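Local coordinates for penicillin binding protein 2X (Streptococcus thermophilus, PDB 5U47) that probably cross-links adjacent glycan strands of septal peptidoglycan as a penicillin-binding transpeptidase of the cell division machinery, at residues A[369-372]-A[373-377]; A[400-403]-A[404-407]. The protein carries 1 engineered substitution. All coordinates share one frame; numbering follows the deposited sequence.

Overall arrangement
Both contacts are local. Each joins successive turns of one short helical segment in the transpeptidase domain: helix 368-377 in contact 1, residues 400-407 in contact 2. Each has a buried side and a more exposed one. In contact 1 the buried side is W371, Y374 and L375, and its chemistry is aromatic and apolar. In contact 2 it is I403, A404, S406 and S407, and serine hydroxyls bind backbone carbonyls. The centres lie about 11 Å apart. W371 of contact 1 joins the two, its indole N-H reaching the S406 hydroxyl of contact 2. Helix 356-366 packs against both contacts.

Contact 1: residues A[369-372]-A[373-377]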
loop_
_atom_site.group_PDB
_atom_site.type_symbol
_atom_site.label_atom_id
_atom_site.label_comp_id
_atom_site.label_asym_id
_atom_site.label_seq_id
_atom_site.Cartn_x
_atom_site.Cartn_y
_atom_site.Cartn_z
ATOM N N LYS A 369 2.017 -6.132 32.123
ATOM C CA LYS A 369 0.746 -6.701 31.666
ATOM C C LYS A 369 -0.117 -5.659 30.941
ATOM O O LYS A 369 -0.638 -5.919 29.830
ATOM C CB LYS A 369 -0.006 -7.290 32.860
ATOM C CG LYS A 369 -1.427 -7.735 32.606
ATOM C CD LYS A 369 -2.043 -8.216 33.911
ATOM C CE LYS A 369 -3.550 -8.371 33.814
ATOM N NZ LYS A 369 -3.956 -9.238 32.681
ATOM N N VAL A 370 -0.262 -4.492 31.569
ATOM C CA VAL A 370 -1.048 -3.394 31.006
ATOM C C VAL A 370 -0.429 -2.891 29.691
ATOM O O VAL A 370 -1.111 -2.828 28.665
ATOM C CB VAL A 370 -1.209 -2.238 32.026
ATOM C CG1 VAL A 370 -1.813 -1.003 31.362
ATOM C CG2 VAL A 370 -2.086 -2.684 33.205
ATOM N N TRP A 371 0.858 -2.552 29.714
ATOM C CA TRP A 371 1.528 -2.087 28.498
ATOM C C TRP A 371 1.422 -3.111 27.360
ATOM O O TRP A 371 1.111 -2.747 26.213
ATOM C CB TRP A 371 2.991 -1.711 28.776
ATOM C CG TRP A 371 3.798 -1.320 27.540
ATOM C CD1 TRP A 371 5.005 -1.832 27.156
ATOM C CD2 TRP A 371 3.427 -0.371 26.521
ATOM N NE1 TRP A 371 5.416 -1.252 25.966
ATOM C CE2 TRP A 371 4.465 -0.354 25.562
ATOM C CE3 TRP A 371 2.317 0.463 26.327
ATOM C CZ2 TRP A 371 4.426 0.467 24.431
ATOM C CZ3 TRP A 371 2.273 1.267 25.204
ATOM C CH2 TRP A 371 3.323 1.270 24.271
ATOM N N SER A 372 1.660 -4.377 27.668
ATOM C CA SER A 372 1.606 -5.420 26.656
ATOM C C SER A 372 0.182 -5.528 26.027
ATOM O O SER A 372 0.029 -5.799 24.812
ATOM C CB SER A 372 2.071 -6.753 27.249
ATOM O OG SER A 372 1.923 -7.806 26.305
ATOM N N ASN A 373 -0.833 -5.277 26.851
ATOM C CA ASN A 373 -2.210 -5.284 26.391
ATOM C C ASN A 373 -2.484 -4.061 25.494
ATOM O O ASN A 373 -3.258 -4.163 24.544
ATOM C CB ASN A 373 -3.175 -5.291 27.570
ATOM C CG ASN A 373 -4.600 -5.543 27.144
ATOM O OD1 ASN A 373 -5.466 -4.686 27.319
ATOM N ND2 ASN A 373 -4.844 -6.707 26.530
ATOM N N TYR A 374 -1.876 -2.910 25.807
ATOM C CA TYR A 374 -2.024 -1.720 24.937
ATOM C C TYR A 374 -1.429 -1.977 23.566
ATOM O O TYR A 374 -2.017 -1.578 22.560
ATOM C CB TYR A 374 -1.459 -0.425 25.548
ATOM C CG TYR A 374 -2.433 0.285 26.465
ATOM C CD1 TYR A 374 -3.522 0.977 25.941
ATOM C CD2 TYR A 374 -2.271 0.279 27.859
ATOM C CE1 TYR A 374 -4.431 1.624 26.762
ATOM C CE2 TYR A 374 -3.176 0.931 28.688
ATOM C CZ TYR A 374 -4.253 1.601 28.131
ATOM O OH TYR A 374 -5.168 2.254 28.932
ATOM N N LEU A 375 -0.283 -2.656 23.519
ATOM C CA LEU A 375 0.343 -2.994 22.241
ATOM C C LEU A 375 -0.560 -3.946 21.453
ATOM O O LEU A 375 -0.595 -3.919 20.222
ATOM C CB LEU A 375 1.709 -3.625 22.451
ATOM C CG LEU A 375 2.831 -2.707 22.936
ATOM C CD1 LEU A 375 4.019 -3.528 23.398
ATOM C CD2 LEU A 375 3.251 -1.735 21.839
ATOM N N SER A 376 -1.291 -4.789 22.177
ATOM C CA SER A 376 -2.217 -5.712 21.543
ATOM C C SER A 376 -3.435 -4.920 21.004
ATOM O O SER A 376 -3.872 -5.146 19.873
ATOM C CB SER A 376 -2.613 -6.814 22.529
ATOM O OG SER A 376 -3.383 -7.800 21.875
ATOM N N LEU A 377 -3.941 -3.962 21.782
ATOM C CA LEU A 377 -5.049 -3.102 21.333
ATOM C C LEU A 377 -4.658 -2.258 20.108
ATOM O O LEU A 377 -5.498 -1.965 19.254
ATOM C CB LEU A 377 -5.511 -2.186 22.455
ATOM C CG LEU A 377 -6.227 -2.834 23.652
ATOM C CD1 LEU A 377 -6.524 -1.776 24.691
ATOM C CD2 LEU A 377 -7.516 -3.529 23.236
#
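L375 lies over one face of the W371 indole, one helical turn further along. Its CG sits 4.0 Å from the centroid of the six-membered ring and 20° off the ring normal, a CH-pi contact. CD1 of L375 lies over the face on the pyrrole side, 3.7 Å from W371 NE1, while CD2 of L375 reaches past the rim, 3.6 Å from W371 CZ2. The indole can reach L375 because W371 CG stands anti to the backbone N (chi1 175°), beside the carbonyl carbon. Y374 meets the same indole differently. The two side chains cross at about a right angle, and Y374 CB does the touching, 4.0 Å from W371 CE3. The Y374 ring runs beside V370 instead. These two point the same way, and V370 CG1 lies 3.6 Å from Y374 CE2. The backbone is regular alpha helix: N373, Y374, L375 and S376 donate to the carbonyls of K369, V370, W371 and S372. Three polar ends are bound outside the helix. W371 NE1 bonds to S406 OG, S372 OG to Q398 OE1 and Y374 OH to N307 ND2. W371 and Y374 both rest on A304 of helix 297-308, which carries the lysine of a probable SxxK motif. W371 also touches E363 and M366 of helix 356-366, and L375 packs on F380 in the loop that follows.

Contact 2: residues A[400-403]-A[404-407]; sequences SVNI and AQSS
S406 folds its hydroxyl back onto the preceding turn, where OG donates to I403 O over a short 2.5 Å. OG comes from the side of the carbonyl, with a C=O...OG angle of 123°, and lies tilted 32° from the carbonyl plane. A first torsion of 69° turns OG back over the backbone, flanked by S406 N and C, toward I403 O. The same OG also accepts from the W371 indole of helix 368-377. The S406 amide is used as well, donating to N402 O at 2.8 Å. S407 repeats the backward turn one residue on. Its OG donates to A404 O at 2.7 Å, almost in line with the carbonyl. S407 N donates to that oxygen too, at 3.1 Å, so A404 O has two donors. A serine hydroxyl bonded to a carbonyl of the turn before is a common feature of helices, and here two in a row do it toward the C-terminal part of this short helical segment. This stretch belongs to the transpeptidase domain, and S407 lies near the probable SxxK site without touching it. Further back the bonds are ordinary helical ones: A404 N binds S400 O, and Q405 N binds V401 O at 3.0 Å. At the helix start V401 N has a weak bond to N399 OD1. N402 ND2 donates to G411 O. V401 and Q405 lie side by side, V401 CG1 at 3.9 Å from Q405 CD, and both touch V328 of strand 328-330. I403, A404 and S407 meet E363 of helix 356-366.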
loop_
_atom_site.group_PDB
_atom_site.type_symbol
_atom_site.label_atom_id
_atom_site.label_comp_id
_atom_site.label_asym_id
_atom_site.label_seq_id
_atom_site.Cartn_x
_atom_site.Cartn_y
_atom_site.Cartn_z
ATOM N N SER A 400 10.212 -9.981 29.517
ATOM C CA SER A 400 10.094 -8.765 30.350
ATOM C C SER A 400 11.016 -7.628 29.905
ATOM O O SER A 400 10.615 -6.473 29.910
ATOM C CB SER A 400 10.317 -9.076 31.836
ATOM O OG SER A 400 11.670 -9.440 32.086
ATOM N N VAL A 401 12.236 -7.971 29.515
ATOM C CA VAL A 401 13.195 -6.976 29.038
ATOM C C VAL A 401 12.705 -6.307 27.744
ATOM O O VAL A 401 12.756 -5.079 27.640
ATOM C CB VAL A 401 14.601 -7.585 28.830
ATOM C CG1 VAL A 401 15.572 -6.509 28.337
ATOM C CG2 VAL A 401 15.096 -8.217 30.119
ATOM N N ASN A 402 12.230 -7.096 26.772
ATOM C CA ASN A 402 11.695 -6.538 25.526
ATOM C C ASN A 402 10.461 -5.667 25.780
ATOM O O ASN A 402 10.298 -4.654 25.127
ATOM C CB ASN A 402 11.276 -7.610 24.519
ATOM C CG ASN A 402 12.436 -8.411 23.991
ATOM O OD1 ASN A 402 13.011 -9.196 24.699
ATOM N ND2 ASN A 402 12.723 -8.262 22.700
ATOM N N ILE A 403 9.584 -6.079 26.699
ATOM C CA ILE A 403 8.374 -5.298 27.002
ATOM C C ILE A 403 8.758 -3.895 27.505
ATOM O O ILE A 403 8.148 -2.905 27.093
ATOM C CB ILE A 403 7.444 -6.015 27.995
ATOM C CG1 ILE A 403 6.875 -7.288 27.361
ATOM C CG2 ILE A 403 6.273 -5.113 28.384
ATOM C CD1 ILE A 403 6.081 -8.145 28.331
ATOM N N ALA A 404 9.783 -3.803 28.353
ATOM C CA ALA A 404 10.257 -2.494 28.830
ATOM C C ALA A 404 10.869 -1.686 27.676
ATOM O O ALA A 404 10.586 -0.507 27.508
ATOM C CB ALA A 404 11.276 -2.658 29.946
ATOM N N GLN A 405 11.723 -2.329 26.896
ATOM C CA GLN A 405 12.380 -1.666 25.767
ATOM C C GLN A 405 11.382 -1.183 24.730
ATOM O O GLN A 405 11.605 -0.160 24.100
ATOM C CB GLN A 405 13.374 -2.611 25.095
ATOM C CG GLN A 405 14.625 -2.905 25.922
ATOM C CD GLN A 405 15.465 -4.027 25.333
ATOM O OE1 GLN A 405 14.938 -4.965 24.705
ATOM N NE2 GLN A 405 16.761 -3.960 25.554
ATOM N N SER A 406 10.296 -1.938 24.544
ATOM C CA SER A 406 9.268 -1.579 23.570
ATOM C C SER A 406 8.656 -0.205 23.855
ATOM O O SER A 406 8.103 0.416 22.933
ATOM C CB SER A 406 8.154 -2.646 23.491
ATOM O OG SER A 406 7.376 -2.668 24.677
ATOM N N SER A 407 8.787 0.270 25.105
ATOM C CA SER A 407 8.268 1.585 25.501
ATOM C C SER A 407 8.959 2.719 24.727
ATOM O O SER A 407 8.398 3.807 24.606
ATOM C CB SER A 407 8.396 1.816 27.011
ATOM O OG SER A 407 9.746 2.028 27.390
#